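Local coordinates for protein maleylacetate reductase (Agrobacterium tumefaciens, PDB 3HL0) that probably catalyses the NADH-dependent reduction of maleylacetate to 3-oxoadipate, as an NAD-binding member of the iron-containing alcohol dehydrogenase family, at residues D154-L159 / H213-R218; T71-T76 / L130-N135; V270-P275 / C330-E335. All coordinates share one frame; numbering follows the deposited sequence.

Contact 1: residues D154-L159 / H213-R218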
loop_
_atom_site.group_PDB
_atom_site.type_symbol
_atom_site.label_atom_id
_atom_site.label_comp_id
_atom_site.label_asym_id
_atom_site.label_seq_id
_atom_site.Cartn_x
_atom_site.Cartn_y
_atom_site.Cartn_z
ATOM N N ASP A 154 9.712 -5.818 -19.497
ATOM C CA ASP A 154 10.639 -4.723 -19.777
ATOM C C ASP A 154 11.303 -4.284 -18.470
ATOM O O ASP A 154 10.683 -3.550 -17.696
ATOM C CB ASP A 154 9.883 -3.560 -20.410
ATOM C CG ASP A 154 10.797 -2.374 -20.760
ATOM O OD1 ASP A 154 11.973 -2.353 -20.356
ATOM O OD2 ASP A 154 10.333 -1.504 -21.532
ATOM N N ALA A 155 12.514 -4.773 -18.218
ATOM C CA ALA A 155 13.130 -4.542 -16.896
ATOM C C ALA A 155 13.328 -3.030 -16.624
ATOM O O ALA A 155 13.424 -2.627 -15.464
ATOM C CB ALA A 155 14.412 -5.282 -16.768
ATOM N N GLU A 156 13.336 -2.187 -17.659
ATOM C CA GLU A 156 13.453 -0.722 -17.411
ATOM C C GLU A 156 12.302 -0.196 -16.539
ATOM O O GLU A 156 12.488 0.779 -15.779
ATOM C CB GLU A 156 13.584 0.057 -18.730
ATOM C CG GLU A 156 14.891 -0.261 -19.437
ATOM C CD GLU A 156 15.067 0.424 -20.808
ATOM O OE1 GLU A 156 14.141 1.093 -21.320
ATOM O OE2 GLU A 156 16.166 0.265 -21.364
ATOM N N LEU A 157 11.120 -0.824 -16.647
ATOM C CA LEU A 157 9.927 -0.409 -15.937
ATOM C C LEU A 157 9.966 -0.812 -14.448
ATOM O O LEU A 157 9.143 -0.367 -13.665
ATOM C CB LEU A 157 8.686 -0.997 -16.596
ATOM C CG LEU A 157 8.562 -0.635 -18.072
ATOM C CD1 LEU A 157 7.168 -1.044 -18.486
ATOM C CD2 LEU A 157 8.809 0.848 -18.332
ATOM N N THR A 158 10.945 -1.625 -14.097
ATOM C CA THR A 158 11.143 -2.029 -12.709
ATOM C C THR A 158 12.225 -1.269 -11.981
ATOM O O THR A 158 12.399 -1.457 -10.779
ATOM C CB THR A 158 11.430 -3.534 -12.568
ATOM O OG1 THR A 158 12.686 -3.846 -13.149
ATOM C CG2 THR A 158 10.289 -4.384 -13.171
ATOM N N LEU A 159 12.953 -0.390 -12.670
ATOM C CA LEU A 159 14.025 0.347 -12.013
ATOM C C LEU A 159 13.411 1.177 -10.872
ATOM O O LEU A 159 14.054 1.348 -9.816
ATOM C CB LEU A 159 14.782 1.271 -12.980
ATOM C CG LEU A 159 15.621 0.547 -14.072
ATOM C CD1 LEU A 159 15.999 1.527 -15.179
ATOM C CD2 LEU A 159 16.860 -0.102 -13.536
ATOM N N HIS A 213 18.800 0.783 -9.371
ATOM C CA HIS A 213 18.926 1.275 -10.743
ATOM C C HIS A 213 19.786 0.355 -11.638
ATOM O O HIS A 213 19.972 0.684 -12.822
ATOM C CB HIS A 213 19.689 2.611 -10.656
ATOM C CG HIS A 213 21.013 2.474 -9.948
ATOM N ND1 HIS A 213 21.132 2.426 -8.570
ATOM C CD2 HIS A 213 22.266 2.278 -10.437
ATOM C CE1 HIS A 213 22.401 2.264 -8.246
ATOM N NE2 HIS A 213 23.108 2.164 -9.361
ATOM N N ASP A 214 20.333 -0.729 -11.091
ATOM C CA ASP A 214 21.215 -1.667 -11.845
ATOM C C ASP A 214 20.340 -2.508 -12.792
ATOM O O ASP A 214 19.567 -3.374 -12.337
ATOM C CB ASP A 214 21.949 -2.549 -10.843
ATOM C CG ASP A 214 22.897 -3.586 -11.482
ATOM O OD1 ASP A 214 22.579 -4.210 -12.498
ATOM O OD2 ASP A 214 23.969 -3.821 -10.886
ATOM N N ILE A 215 20.442 -2.243 -14.093
ATOM C CA ILE A 215 19.519 -2.842 -15.052
ATOM C C ILE A 215 19.818 -4.331 -15.167
ATOM O O ILE A 215 18.872 -5.111 -15.338
ATOM C CB ILE A 215 19.515 -2.128 -16.442
ATOM C CG1 ILE A 215 18.390 -2.673 -17.347
ATOM C CG2 ILE A 215 20.885 -2.263 -17.073
ATOM C CD1 ILE A 215 16.999 -2.426 -16.876
ATOM N N GLY A 216 21.082 -4.735 -15.040
ATOM C CA GLY A 216 21.429 -6.171 -15.111
ATOM C C GLY A 216 20.773 -6.962 -13.998
ATOM O O GLY A 216 20.185 -8.028 -14.232
ATOM N N ALA A 217 20.873 -6.440 -12.779
ATOM C CA ALA A 217 20.220 -7.121 -11.649
ATOM C C ALA A 217 18.696 -7.125 -11.799
ATOM O O ALA A 217 18.035 -8.126 -11.459
ATOM C CB ALA A 217 20.649 -6.479 -10.328
ATOM N N ARG A 218 18.116 -6.011 -12.254
ATOM C CA ARG A 218 16.684 -5.949 -12.530
ATOM C C ARG A 218 16.258 -6.970 -13.593
ATOM O O ARG A 218 15.226 -7.607 -13.450
ATOM C CB ARG A 218 16.208 -4.534 -12.906
ATOM C CG ARG A 218 16.248 -3.532 -11.718
ATOM C CD ARG A 218 15.253 -3.884 -10.611
ATOM N NE ARG A 218 15.150 -2.724 -9.714
ATOM C CZ ARG A 218 14.277 -2.608 -8.725
ATOM N NH1 ARG A 218 13.441 -3.607 -8.420
ATOM N NH2 ARG A 218 14.245 -1.460 -8.047
HETATM O O HOH W 1 13.269 -6.268 -12.140
#
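Arg218 lays its guanidinium group against the backbone of Thr158 and Leu159. The polar part of the contact centres on this group. Thr158 O sits over the middle of one guanidinium face, 3.0 Å from Arg218 CZ. None of the N-H groups points at it, and the attraction is probably electrostatic. Arg218 NH2 gives a weak, bent bond to Leu159 O at 3.3 Å. A turn at CG (chi2 -66°) folds the arginine back past Thr158, whose side chain runs the opposite way. Pro212 O, Leu161 O, Ser166 and Tyr121 hold its nitrogens too.

Thr158 OG1 links both segments through water. Thr158 OG1 donates to Ala155 O at 2.7 Å, in the carbonyl plane and on a lone pair. A water donates both to Thr158 OG1 and to Arg218 O.

The segment 154-159 is the loop after strand 150-153 of the parallel, nucleotide-binding sheet. Asp154 OD1 accepts from Glu156 N and forms an Asx turn. Leu157 belongs to the NAD pocket. Across the contact, Asp214 is the N-cap of helix 215-234, with OD1 accepting from Ala217 N.

The apolar part is built on Ile215 CD1. Ile215 CD1 lies 3.9 Å from Ala155 CB and 4.1 Å from Leu159 CD2. On its other contact, Leu159 CD2 is 3.3 Å from His213 O.

Contact 2: residues T71-T76 / L130-N135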
loop_
_atom_site.group_PDB
_atom_site.type_symbol
_atom_site.label_atom_id
_atom_site.label_comp_id
_atom_site.label_asym_id
_atom_site.label_seq_id
_atom_site.Cartn_x
_atom_site.Cartn_y
_atom_site.Cartn_z
ATOM N N THR A 71 -8.896 -6.442 -6.151
ATOM C CA THR A 71 -9.761 -6.579 -7.339
ATOM C C THR A 71 -11.259 -6.617 -6.927
ATOM O O THR A 71 -11.970 -7.585 -7.188
ATOM C CB THR A 71 -9.340 -7.810 -8.211
ATOM O OG1 THR A 71 -7.897 -7.904 -8.250
ATOM C CG2 THR A 71 -9.842 -7.692 -9.644
ATOM N N PRO A 72 -11.744 -5.535 -6.304
ATOM C CA PRO A 72 -13.162 -5.548 -5.884
ATOM C C PRO A 72 -14.116 -5.474 -7.096
ATOM O O PRO A 72 -13.855 -4.764 -8.060
ATOM C CB PRO A 72 -13.275 -4.318 -4.968
ATOM C CG PRO A 72 -12.063 -3.465 -5.252
ATOM C CD PRO A 72 -11.070 -4.252 -6.048
ATOM N N VAL A 73 -15.202 -6.235 -7.039
ATOM C CA VAL A 73 -16.123 -6.353 -8.171
ATOM C C VAL A 73 -16.723 -5.017 -8.653
ATOM O O VAL A 73 -16.972 -4.841 -9.849
ATOM C CB VAL A 73 -17.210 -7.446 -7.868
ATOM C CG1 VAL A 73 -18.273 -7.503 -8.940
ATOM C CG2 VAL A 73 -16.547 -8.808 -7.719
ATOM N N GLU A 74 -16.944 -4.063 -7.747
ATOM C CA GLU A 74 -17.528 -2.785 -8.169
ATOM C C GLU A 74 -16.585 -1.957 -9.031
ATOM O O GLU A 74 -17.029 -1.329 -9.984
ATOM C CB GLU A 74 -18.133 -1.981 -7.017
ATOM C CG GLU A 74 -19.351 -2.667 -6.394
ATOM C CD GLU A 74 -20.503 -2.933 -7.391
ATOM O OE1 GLU A 74 -20.852 -2.026 -8.176
ATOM O OE2 GLU A 74 -21.078 -4.050 -7.375
ATOM N N VAL A 75 -15.278 -2.027 -8.742
ATOM C CA VAL A 75 -14.292 -1.402 -9.601
ATOM C C VAL A 75 -14.231 -2.117 -10.961
ATOM O O VAL A 75 -14.183 -1.474 -12.020
ATOM C CB VAL A 75 -12.891 -1.383 -8.931
ATOM C CG1 VAL A 75 -11.812 -0.894 -9.920
ATOM C CG2 VAL A 75 -12.920 -0.503 -7.695
ATOM N N THR A 76 -14.246 -3.444 -10.943
ATOM C CA THR A 76 -14.259 -4.183 -12.205
ATOM C C THR A 76 -15.479 -3.804 -13.060
ATOM O O THR A 76 -15.359 -3.599 -14.266
ATOM C CB THR A 76 -14.252 -5.678 -11.952
ATOM O OG1 THR A 76 -13.000 -6.007 -11.340
ATOM C CG2 THR A 76 -14.422 -6.470 -13.275
ATOM N N LEU A 130 -7.530 -16.008 -10.694
ATOM C CA LEU A 130 -8.028 -14.659 -10.422
ATOM C C LEU A 130 -8.688 -14.604 -9.030
ATOM O O LEU A 130 -9.569 -15.406 -8.753
ATOM C CB LEU A 130 -9.051 -14.245 -11.505
ATOM C CG LEU A 130 -9.839 -12.969 -11.200
ATOM C CD1 LEU A 130 -8.943 -11.712 -11.122
ATOM C CD2 LEU A 130 -10.972 -12.796 -12.245
ATOM N N GLY A 131 -8.219 -13.688 -8.180
ATOM C CA GLY A 131 -8.840 -13.383 -6.879
ATOM C C GLY A 131 -9.629 -12.083 -6.986
ATOM O O GLY A 131 -9.187 -11.133 -7.640
ATOM N N GLN A 132 -10.828 -12.063 -6.382
ATOM C CA GLN A 132 -11.669 -10.874 -6.404
ATOM C C GLN A 132 -12.263 -10.665 -5.016
ATOM O O GLN A 132 -12.241 -11.572 -4.195
ATOM C CB GLN A 132 -12.789 -11.007 -7.446
ATOM C CG GLN A 132 -12.274 -11.316 -8.856
ATOM C CD GLN A 132 -13.384 -11.491 -9.849
ATOM O OE1 GLN A 132 -13.893 -10.521 -10.427
ATOM N NE2 GLN A 132 -13.777 -12.736 -10.069
ATOM N N THR A 133 -12.747 -9.465 -4.749
ATOM C CA THR A 133 -13.445 -9.200 -3.494
ATOM C C THR A 133 -14.867 -8.880 -3.869
ATOM O O THR A 133 -15.114 -8.008 -4.685
ATOM C CB THR A 133 -12.800 -8.039 -2.722
ATOM O OG1 THR A 133 -11.435 -8.380 -2.465
ATOM C CG2 THR A 133 -13.499 -7.819 -1.361
ATOM N N GLU A 134 -15.801 -9.617 -3.281
ATOM C CA GLU A 134 -17.205 -9.372 -3.510
ATOM C C GLU A 134 -17.917 -9.451 -2.174
ATOM O O GLU A 134 -17.699 -10.400 -1.424
ATOM C CB GLU A 134 -17.768 -10.418 -4.466
ATOM C CG GLU A 134 -19.167 -10.064 -4.949
ATOM C CD GLU A 134 -19.617 -10.915 -6.121
ATOM O OE1 GLU A 134 -18.852 -11.821 -6.552
ATOM O OE2 GLU A 134 -20.743 -10.677 -6.598
ATOM N N ASN A 135 -18.746 -8.449 -1.874
ATOM C CA ASN A 135 -19.456 -8.374 -0.581
ATOM C C ASN A 135 -18.493 -8.570 0.583
ATOM O O ASN A 135 -18.778 -9.306 1.530
ATOM C CB ASN A 135 -20.591 -9.398 -0.503
ATOM C CG ASN A 135 -21.679 -9.147 -1.527
ATOM O OD1 ASN A 135 -21.892 -8.012 -1.984
ATOM N ND2 ASN A 135 -22.394 -10.211 -1.883
HETATM O O HOH W 2 -13.506 -8.078 -9.638
HETATM O O HOH W 3 -6.837 -9.957 -7.547
#
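Val73 and Thr133 are joined by a backbone hydrogen bond, Val73 N to Thr133 O, at 2.9 Å. The return bond, Thr133 N to Thr71 O, is longer at 3.2 Å.

The Gln132 side chain can be followed outward from the strand. Its base lies against the Thr71 carbonyl, with Gln132 CB 3.5 Å from Thr71 O. CG is set opposite the glutamine's own carbonyl carbon (chi1 -55°), which keeps it alongside the same oxygen, Gln132 CG to Thr71 O being 4.1 Å. Beyond CG the chain is extended and brings the amide toward helix 97-110. There Gln132 OE1 accepts from Arg109 NH1. A water also donates to Gln132 OE1, at 2.6 Å. That water donates to Thr71 O as well and accepts from Thr76 OG1. It thus ties the tip of the glutamine to both ends of the segment 71-76.

The two backbone bonds form a single beta bridge between Pro72 and Thr133. Pro72 is also the N-cap residue of helix 73-85. The strand 129-134 belongs to a two-stranded antiparallel hairpin with 137-142, so the bridge ties the start of a helix to the edge of this hairpin. Pro43 of the second subunit packs on both Pro72 and Thr133.

Val73 is modelled in two conformers. In one of them its CG2 methyl rests against the extended Glu134 side chain. A second water donates to Gly131 O, and its link to Thr71 OG1 is doubtful. The Thr71 side chain lies about 5 Å from the bound NAD at the nearest atoms.

Contact 3: residues V270-P275 / C330-E335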
loop_
_atom_site.group_PDB
_atom_site.type_symbol
_atom_site.label_atom_id
_atom_site.label_comp_id
_atom_site.label_asym_id
_atom_site.label_seq_id
_atom_site.Cartn_x
_atom_site.Cartn_y
_atom_site.Cartn_z
ATOM N N VAL A 270 7.347 -28.190 5.767
ATOM C CA VAL A 270 7.324 -29.248 4.739
ATOM C C VAL A 270 8.657 -29.983 4.651
ATOM O O VAL A 270 8.679 -31.181 4.360
ATOM C CB VAL A 270 6.891 -28.679 3.354
ATOM C CG1 VAL A 270 6.873 -29.779 2.258
ATOM C CG2 VAL A 270 5.495 -28.051 3.555
ATOM N N GLU A 271 9.749 -29.284 4.924
ATOM C CA GLU A 271 11.095 -29.859 4.782
ATOM C C GLU A 271 11.280 -31.080 5.678
ATOM O O GLU A 271 12.030 -31.993 5.280
ATOM C CB GLU A 271 12.137 -28.785 5.077
ATOM C CG GLU A 271 13.547 -29.133 4.767
ATOM C CD GLU A 271 14.512 -27.969 5.062
ATOM O OE1 GLU A 271 14.101 -26.919 5.690
ATOM O OE2 GLU A 271 15.694 -28.099 4.653
ATOM N N GLU A 272 10.572 -31.136 6.810
ATOM C CA GLU A 272 10.623 -32.345 7.666
ATOM C C GLU A 272 10.165 -33.573 6.860
ATOM O O GLU A 272 10.651 -34.696 7.072
ATOM C CB GLU A 272 9.732 -32.177 8.896
ATOM C CG GLU A 272 10.022 -30.979 9.784
ATOM C CD GLU A 272 9.542 -31.194 11.239
ATOM O OE1 GLU A 272 9.086 -32.315 11.562
ATOM O OE2 GLU A 272 9.627 -30.234 12.053
ATOM N N ALA A 273 9.255 -33.380 5.908
ATOM C CA ALA A 273 8.691 -34.471 5.089
ATOM C C ALA A 273 9.188 -34.581 3.654
ATOM O O ALA A 273 9.022 -35.635 3.020
ATOM C CB ALA A 273 7.159 -34.373 5.088
ATOM N N ALA A 274 9.785 -33.529 3.113
ATOM C CA ALA A 274 10.189 -33.484 1.726
ATOM C C ALA A 274 11.616 -33.080 1.599
ATOM O O ALA A 274 11.952 -32.207 0.825
ATOM C CB ALA A 274 9.252 -32.547 0.887
ATOM N N PRO A 275 12.504 -33.740 2.373
ATOM C CA PRO A 275 13.876 -33.290 2.389
ATOM C C PRO A 275 14.584 -33.389 1.012
ATOM O O PRO A 275 15.391 -32.515 0.687
ATOM C CB PRO A 275 14.512 -34.227 3.439
ATOM C CG PRO A 275 13.818 -35.498 3.241
ATOM C CD PRO A 275 12.344 -35.018 3.091
ATOM N N CYS A 330 -0.695 -31.810 1.231
ATOM C CA CYS A 330 0.666 -31.360 1.524
ATOM C C CYS A 330 1.513 -32.619 1.787
ATOM O O CYS A 330 1.009 -33.559 2.413
ATOM C CB CYS A 330 0.598 -30.502 2.801
ATOM S SG CYS A 330 2.105 -29.723 3.319
ATOM N N PRO A 331 2.808 -32.617 1.407
ATOM C CA PRO A 331 3.646 -33.793 1.745
ATOM C C PRO A 331 3.674 -34.127 3.252
ATOM O O PRO A 331 3.834 -35.282 3.640
ATOM C CB PRO A 331 5.051 -33.377 1.298
ATOM C CG PRO A 331 4.774 -32.352 0.167
ATOM C CD PRO A 331 3.570 -31.603 0.653
ATOM N N ARG A 332 3.526 -33.105 4.092
ATOM C CA ARG A 332 3.296 -33.288 5.526
ATOM C C ARG A 332 1.872 -32.848 5.810
ATOM O O ARG A 332 1.502 -31.702 5.503
ATOM C CB ARG A 332 4.257 -32.413 6.341
ATOM C CG ARG A 332 4.030 -32.521 7.837
ATOM C CD ARG A 332 5.176 -31.849 8.548
ATOM N NE ARG A 332 4.939 -31.829 9.985
ATOM C CZ ARG A 332 5.553 -30.996 10.811
ATOM N NH1 ARG A 332 6.456 -30.126 10.335
ATOM N NH2 ARG A 332 5.268 -31.054 12.120
ATOM N N PRO A 333 1.050 -33.735 6.408
ATOM C CA PRO A 333 -0.347 -33.346 6.570
ATOM C C PRO A 333 -0.489 -32.109 7.474
ATOM O O PRO A 333 0.302 -31.906 8.413
ATOM C CB PRO A 333 -1.003 -34.572 7.233
ATOM C CG PRO A 333 -0.117 -35.721 6.765
ATOM C CD PRO A 333 1.292 -35.171 6.691
ATOM N N ILE A 334 -1.467 -31.283 7.128
ATOM C CA ILE A 334 -1.760 -30.106 7.916
ATOM C C ILE A 334 -2.434 -30.585 9.215
ATOM O O ILE A 334 -3.410 -31.373 9.201
ATOM C CB ILE A 334 -2.686 -29.152 7.142
ATOM C CG1 ILE A 334 -2.119 -28.734 5.765
ATOM C CG2 ILE A 334 -3.057 -27.985 8.024
ATOM C CD1 ILE A 334 -0.683 -28.441 5.656
ATOM N N GLU A 335 -1.874 -30.158 10.337
ATOM C CA GLU A 335 -2.360 -30.564 11.635
ATOM C C GLU A 335 -2.419 -29.322 12.518
ATOM O O GLU A 335 -1.448 -28.560 12.574
ATOM C CB GLU A 335 -1.450 -31.618 12.205
ATOM C CG GLU A 335 -2.073 -32.308 13.426
ATOM C CD GLU A 335 -1.848 -31.513 14.703
ATOM O OE1 GLU A 335 -0.658 -31.180 14.955
ATOM O OE2 GLU A 335 -2.862 -31.242 15.437
#
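Arg332 meets Ala273 and Glu272 at the two ends of its side chain. At the base, Arg332 CB packs against Ala273 CB at 3.7 Å. The chain then runs extended from CG to NE, with CG opposite the backbone N (chi1 178°). This carries the guanidinium to the carboxylate of Glu272. The two side chains cross, and their flat ends are turned 25° from each other. Glu272 OE1 lies 3.6 Å above one face of the Arg332 guanidinium, away from its centre. Glu272 OE2 forms a long salt bridge to Arg332 NH1 at 3.6 Å. This oxygen stands far off the plane of the guanidinium, so the pair attracts by charge without a directed N-H. Arg332 NH1 donates to Tyr269 O. The arginine also makes a cation-pi contact with Tyr269.

Val270 supplies the apolar side. Its two methyls divide the work. Val270 CG1 meets the proline ring of Pro331 and comes within 3.9 Å of Pro331 CG. Val270 CG2 packs on Cys330 SG at 3.8 Å.

Pro331 is also touched by two alanines. Ala274 CB comes to 4.3 Å from Pro331 CB, and Ala273 CB lies 3.7 Å from Pro331 O. Val270 O accepts from both Ala273 N and Ala274 N, which holds the turn carrying these methyls.

The contact lies in the helical C-terminal family region, away from the NAD site. It joins the C-terminal part of helix 255-271 and the turn after it to the loop between helices 316-323 and 336-348. Arg332 touches Ala338 of the latter helix, and Cys330 touches Leu239 at the start of helix 239-251.

Contact 2 is the most buried of the three, while contacts 1 and 3 are partly buried. They share no helix or strand. Contact 2 ties a helix start to a hairpin strand by backbone bonds, and the second subunit reaches it. Contacts 1 and 3 both join a loop to a helix end and both use an arginine face. In contact 1 that face meets a backbone carbonyl, in contact 3 a carboxylate. Contacts 1 and 2 include or approach the NAD site and contain bridging waters. Contact 3 is remote from it and relies on apolar packing and charge. Contacts 1 and 3 lie on opposite sides of the chain's centre, their own centres about 37 Å apart.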